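Local coordinates for xylose isomerase-like TIM barrel domain-containing protein (Sinorhizobium meliloti, PDB 3JU2), which is of unknown function but binds a zinc ion in a xylose isomerase-like TIM barrel, which suggests a metal-dependent enzyme, at residues 9-14 with 245-250; 174-179 with 203-208. All blocks are in the same frame, centred on the assembly; numbering follows the deposited sequence.

Contact 1 (9-14 with 245-250). With ZN (zinc ion), chain D.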
loop_
_atom_site.group_PDB
_atom_site.type_symbol
_atom_site.label_atom_id
_atom_site.label_comp_id
_atom_site.label_asym_id
_atom_site.label_seq_id
_atom_site.Cartn_x
_atom_site.Cartn_y
_atom_site.Cartn_z
ATOM N N SER A 9 -2.443 9.234 24.222
ATOM C CA SER A 9 -2.135 7.887 24.669
ATOM C C SER A 9 -0.808 7.433 24.037
ATOM O O SER A 9 -0.429 7.910 22.955
ATOM C CB SER A 9 -3.253 6.921 24.305
ATOM O OG SER A 9 -3.005 5.607 24.792
ATOM N N ILE A 10 -0.108 6.536 24.723
ATOM C CA ILE A 10 1.144 5.993 24.210
ATOM C C ILE A 10 1.005 4.495 24.053
ATOM O O ILE A 10 0.827 3.747 25.027
ATOM C CB ILE A 10 2.395 6.347 25.102
ATOM C CG1 ILE A 10 2.582 7.865 25.254
ATOM C CG2 ILE A 10 3.668 5.628 24.599
ATOM C CD1 ILE A 10 2.938 8.673 23.981
ATOM N N ASN A 11 1.070 4.049 22.802
ATOM C CA ASN A 11 1.196 2.627 22.529
ATOM C C ASN A 11 2.642 2.270 22.909
ATOM O O ASN A 11 3.576 2.892 22.432
ATOM C CB ASN A 11 0.896 2.341 21.050
ATOM C CG ASN A 11 1.000 0.874 20.699
ATOM O OD1 ASN A 11 2.017 0.234 20.957
ATOM N ND2 ASN A 11 -0.046 0.335 20.060
ATOM N N LEU A 12 2.802 1.281 23.774
ATOM C CA LEU A 12 4.101 1.026 24.433
ATOM C C LEU A 12 5.177 0.454 23.507
ATOM O O LEU A 12 6.348 0.358 23.887
ATOM C CB LEU A 12 3.916 0.115 25.633
ATOM C CG LEU A 12 2.956 0.575 26.736
ATOM C CD1 LEU A 12 3.043 -0.339 27.945
ATOM C CD2 LEU A 12 3.159 2.036 27.133
ATOM N N ALA A 13 4.777 0.079 22.292
ATOM C CA ALA A 13 5.742 -0.248 21.247
ATOM C C ALA A 13 6.666 0.920 20.944
ATOM O O ALA A 13 7.796 0.703 20.535
ATOM C CB ALA A 13 5.056 -0.699 20.005
ATOM N N THR A 14 6.179 2.145 21.166
ATOM C CA THR A 14 6.919 3.378 20.923
ATOM C C THR A 14 8.230 3.449 21.740
ATOM O O THR A 14 9.198 4.047 21.296
ATOM C CB THR A 14 6.030 4.593 21.244
ATOM O OG1 THR A 14 4.922 4.606 20.317
ATOM C CG2 THR A 14 6.807 5.907 21.139
ATOM N N ALA A 245 -8.796 9.285 22.819
ATOM C CA ALA A 245 -7.394 9.676 22.867
ATOM C C ALA A 245 -6.680 9.297 21.576
ATOM O O ALA A 245 -7.008 8.273 20.972
ATOM C CB ALA A 245 -6.712 9.012 24.073
ATOM N N GLN A 246 -5.738 10.139 21.155
ATOM C CA GLN A 246 -4.855 9.816 20.045
ATOM C C GLN A 246 -3.686 8.989 20.594
ATOM O O GLN A 246 -2.984 9.441 21.497
ATOM C CB GLN A 246 -4.309 11.078 19.400
ATOM C CG GLN A 246 -5.386 11.947 18.757
ATOM C CD GLN A 246 -4.830 13.169 18.122
ATOM O OE1 GLN A 246 -3.913 13.106 17.293
ATOM N NE2 GLN A 246 -5.393 14.310 18.479
ATOM N N GLU A 247 -3.484 7.799 20.027
ATOM C CA GLU A 247 -2.520 6.828 20.527
ATOM C C GLU A 247 -1.251 6.787 19.668
ATOM O O GLU A 247 -1.265 6.342 18.516
ATOM C CB GLU A 247 -3.187 5.463 20.647
ATOM C CG GLU A 247 -2.283 4.281 21.030
ATOM C CD GLU A 247 -2.951 2.925 20.771
ATOM O OE1 GLU A 247 -4.096 2.707 21.256
ATOM O OE2 GLU A 247 -2.327 2.068 20.086
ATOM N N VAL A 248 -0.152 7.272 20.239
ATOM C CA VAL A 248 1.149 7.229 19.578
ATOM C C VAL A 248 1.736 5.815 19.428
ATOM O O VAL A 248 2.115 5.164 20.419
ATOM C CB VAL A 248 2.181 8.132 20.279
ATOM C CG1 VAL A 248 3.488 8.150 19.488
ATOM C CG2 VAL A 248 1.663 9.541 20.382
ATOM N N GLU A 249 1.854 5.380 18.176
ATOM C CA GLU A 249 2.474 4.091 17.830
ATOM C C GLU A 249 3.576 4.253 16.773
ATOM O O GLU A 249 3.313 4.417 15.561
ATOM C CB GLU A 249 1.409 3.085 17.376
ATOM C CG GLU A 249 1.951 1.658 17.173
ATOM C CD GLU A 249 0.883 0.708 16.692
ATOM O OE1 GLU A 249 0.070 1.143 15.859
ATOM O OE2 GLU A 249 0.842 -0.456 17.144
ATOM N N ILE A 250 4.822 4.238 17.240
ATOM C CA ILE A 250 5.978 4.479 16.389
ATOM C C ILE A 250 6.895 3.248 16.459
ATOM O O ILE A 250 7.269 2.844 17.550
ATOM C CB ILE A 250 6.774 5.732 16.863
ATOM C CG1 ILE A 250 5.933 7.012 16.678
ATOM C CG2 ILE A 250 8.076 5.864 16.077
ATOM C CD1 ILE A 250 6.511 8.210 17.379
HETATM ZN ZN ZN D . -1.711 1.122 14.785
#
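Asn11 reaches from strand 8-11 across to Glu247 and Glu249 at the seam of the TIM barrel, where the first strand lies parallel to the last, 246-248, and closes the eight-stranded cylinder. Three backbone bonds stitch the seam: Ser9 N to Gln246 O, Val248 N to Ser9 O, and a more bent one from Asn11 N to Val248 O, each 2.8 Å. On the face of Ser9 and Glu247 the side chains point into the barrel; on the other, Ile10 CD1 rests 3.8 Å from Val248 CB, and helix 261-276 covers both.

Traced outward, Asn11 has its CB 3.1 Å from Val248 O and also packed on Glu247 CG. With CG anti to the backbone N (chi1 -180°), the amide is carried between the two glutamates, CG lying 3.7 Å from Glu249 CG. OD1 turns back to accept from Ala13 N in an Asx turn, in the carbonyl plane, and takes a second bond from Trp39 NE1. ND2 gives a nearly straight bond to Glu247 OE2 (2.9 Å, 162°) that lies close to the amide plane but meets OE2 on the anti side and well out of the carboxylate plane. ND2 also comes to 3.1 Å from Glu249 OE2, too poorly angled for a hydrogen bond. Glu247 OE1 is bonded to Thr63. A leucine in place of Asn11 would probably leave Glu247 OE2 without its amide donor and the turn at Ala13 without its side-chain acceptor. Glu249 OE1 binds the zinc ion at 2.1 Å, and Ile250 N donates to Thr14 OG1 at 3.1 Å.

Contact 2 (174-179 with 203-208). With ZN (zinc ion), chain D.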
loop_
_atom_site.group_PDB
_atom_site.type_symbol
_atom_site.label_atom_id
_atom_site.label_comp_id
_atom_site.label_asym_id
_atom_site.label_seq_id
_atom_site.Cartn_x
_atom_site.Cartn_y
_atom_site.Cartn_z
ATOM N N GLY A 174 -15.526 -2.997 15.554
ATOM C CA GLY A 174 -15.294 -1.709 14.947
ATOM C C GLY A 174 -13.888 -1.668 14.362
ATOM O O GLY A 174 -13.283 -2.718 14.093
ATOM N N VAL A 175 -13.404 -0.454 14.149
ATOM C CA VAL A 175 -12.110 -0.190 13.504
ATOM C C VAL A 175 -11.143 0.622 14.400
ATOM O O VAL A 175 -11.567 1.526 15.138
ATOM C CB VAL A 175 -12.265 0.458 12.092
ATOM C CG1 VAL A 175 -13.043 -0.492 11.124
ATOM C CG2 VAL A 175 -12.932 1.834 12.177
ATOM N N ALA A 176 -9.855 0.249 14.343
ATOM C CA ALA A 176 -8.759 1.080 14.833
ATOM C C ALA A 176 -8.182 1.776 13.606
ATOM O O ALA A 176 -7.711 1.107 12.684
ATOM C CB ALA A 176 -7.681 0.222 15.520
ATOM N N ILE A 177 -8.286 3.099 13.561
ATOM C CA ILE A 177 -7.781 3.862 12.448
ATOM C C ILE A 177 -6.361 4.338 12.767
ATOM O O ILE A 177 -6.178 5.252 13.571
ATOM C CB ILE A 177 -8.688 5.080 12.101
ATOM C CG1 ILE A 177 -10.126 4.615 11.818
ATOM C CG2 ILE A 177 -8.097 5.895 10.934
ATOM C CD1 ILE A 177 -11.109 5.760 11.637
ATOM N N ASP A 178 -5.375 3.704 12.132
ATOM C CA ASP A 178 -3.954 4.111 12.256
ATOM C C ASP A 178 -3.550 4.894 11.025
ATOM O O ASP A 178 -3.583 4.377 9.889
ATOM C CB ASP A 178 -3.069 2.866 12.438
ATOM C CG ASP A 178 -1.566 3.197 12.765
ATOM O OD1 ASP A 178 -1.014 4.252 12.406
ATOM O OD2 ASP A 178 -0.937 2.354 13.438
ATOM N N VAL A 179 -3.138 6.144 11.223
ATOM C CA VAL A 179 -2.757 7.010 10.106
ATOM C C VAL A 179 -1.671 6.404 9.188
ATOM O O VAL A 179 -1.672 6.660 7.988
ATOM C CB VAL A 179 -2.353 8.444 10.577
ATOM C CG1 VAL A 179 -3.513 9.108 11.356
ATOM C CG2 VAL A 179 -1.023 8.443 11.414
ATOM N N ALA A 203 -10.559 3.336 17.946
ATOM C CA ALA A 203 -9.233 3.869 18.270
ATOM C C ALA A 203 -8.668 4.688 17.135
ATOM O O ALA A 203 -9.054 4.513 15.969
ATOM C CB ALA A 203 -8.257 2.724 18.636
ATOM N N HIS A 204 -7.731 5.568 17.479
ATOM C CA HIS A 204 -7.050 6.400 16.510
ATOM C C HIS A 204 -5.549 6.387 16.851
ATOM O O HIS A 204 -5.138 6.816 17.946
ATOM C CB HIS A 204 -7.648 7.815 16.536
ATOM C CG HIS A 204 -6.940 8.805 15.671
ATOM N ND1 HIS A 204 -7.052 10.159 15.875
ATOM C CD2 HIS A 204 -6.145 8.655 14.581
ATOM C CE1 HIS A 204 -6.341 10.805 14.972
ATOM N NE2 HIS A 204 -5.775 9.915 14.176
ATOM N N HIS A 205 -4.741 5.870 15.927
ATOM C CA HIS A 205 -3.286 5.758 16.167
ATOM C C HIS A 205 -2.558 6.773 15.339
ATOM O O HIS A 205 -2.891 6.995 14.165
ATOM C CB HIS A 205 -2.735 4.370 15.844
ATOM C CG HIS A 205 -3.346 3.262 16.642
ATOM N ND1 HIS A 205 -2.920 1.958 16.529
ATOM C CD2 HIS A 205 -4.343 3.251 17.559
ATOM C CE1 HIS A 205 -3.638 1.188 17.327
ATOM N NE2 HIS A 205 -4.508 1.948 17.964
ATOM N N ILE A 206 -1.543 7.371 15.931
ATOM C CA ILE A 206 -0.806 8.422 15.291
ATOM C C ILE A 206 0.703 8.199 15.247
ATOM O O ILE A 206 1.226 7.481 16.022
ATOM C CB ILE A 206 -1.174 9.798 15.847
ATOM C CG1 ILE A 206 -1.024 9.829 17.357
ATOM C CG2 ILE A 206 -2.578 10.124 15.517
ATOM C CD1 ILE A 206 -0.829 11.197 17.918
ATOM N N CYS A 207 1.342 8.865 14.306
ATOM C CA CYS A 207 2.713 8.691 13.879
ATOM C C CYS A 207 2.807 9.397 12.548
ATOM O O CYS A 207 1.945 10.135 12.232
ATOM C CB CYS A 207 3.099 7.231 13.765
ATOM S SG CYS A 207 2.176 6.279 12.657
ATOM N N ASP A 208 3.843 9.184 11.770
ATOM C CA ASP A 208 3.975 9.873 10.513
ATOM C C ASP A 208 4.627 9.011 9.464
ATOM O O ASP A 208 5.301 8.081 9.760
ATOM C CB ASP A 208 4.739 11.181 10.672
ATOM C CG ASP A 208 4.171 12.320 9.839
ATOM O OD1 ASP A 208 4.372 13.455 10.226
ATOM O OD2 ASP A 208 3.566 12.100 8.808
HETATM ZN ZN ZN D . -1.711 1.122 14.785
#
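Asp178 and His205 face the zinc ion from paired positions on strands 173-178 and 201-206, the sixth and seventh strands of the TIM barrel. The two side chains cross at about a right angle, with carboxylate and imidazole planes 60° apart, and converge on the metal: Asp178 OD2 binds it at 2.0 Å and His205 ND1 at 2.3 Å. Glu143 and Glu249 complete the site. Near the root of the pair, Asp178 CG lies 3.5 Å from His205 CB, while OD2 sits at the edge of the imidazole. OD1 caps Tyr180 N at the start of helix 179-182, while the zinc-bound OD2 also accepts from Arg220 NH1, so that the rotation of the carboxylate is probably well fixed.

On the opposite face of the sheet His204 swings outward, CG anti to its backbone N (chi1 174°), and meets segment 174-179 with its edge: Ile177 O and Val179 CG1 both lie in the plane of the ring, the carbonyl 3.5 Å from CD2 and the methyl 3.7 Å from NE2. His204 ND1 is bonded to Arg234. Val179 crosses this ring obliquely, and its other methyl, CG2, lies against Cys207, 3.5 Å from its O and a little farther from SG.

Backbone bonds between the parallel strands set the register, from Ile177 N to Ala203 O and from His205 N to Ile177 O. The last, from Val179 N to His205 O, is 3.1 Å long and nearly straight at 173°.

How the contacts relate
Contact 1 (9-14 with 245-250) and contact 2 (174-179 with 203-208) lie about 10 Å apart, centre to centre, in one barrel sheet, with strands 201-206 and 246-248 side by side. Probable backbone hydrogen bonds join them: Glu247 N to His204 O and Glu247 O to Ile206 N, both 2.8 Å. In sequence, both segments of contact 2 fall between the two that contact 1 brings together. The zinc ion is shared: contact 2 supplies Asp178 and His205, contact 1 supplies Glu249, and Glu143 is the fourth ligand. On the side of the His205 ring away from the metal-binding ND1, Glu247 OE2 lies 3.0 Å from NE2, which places the glutamate of the seam in the second shell.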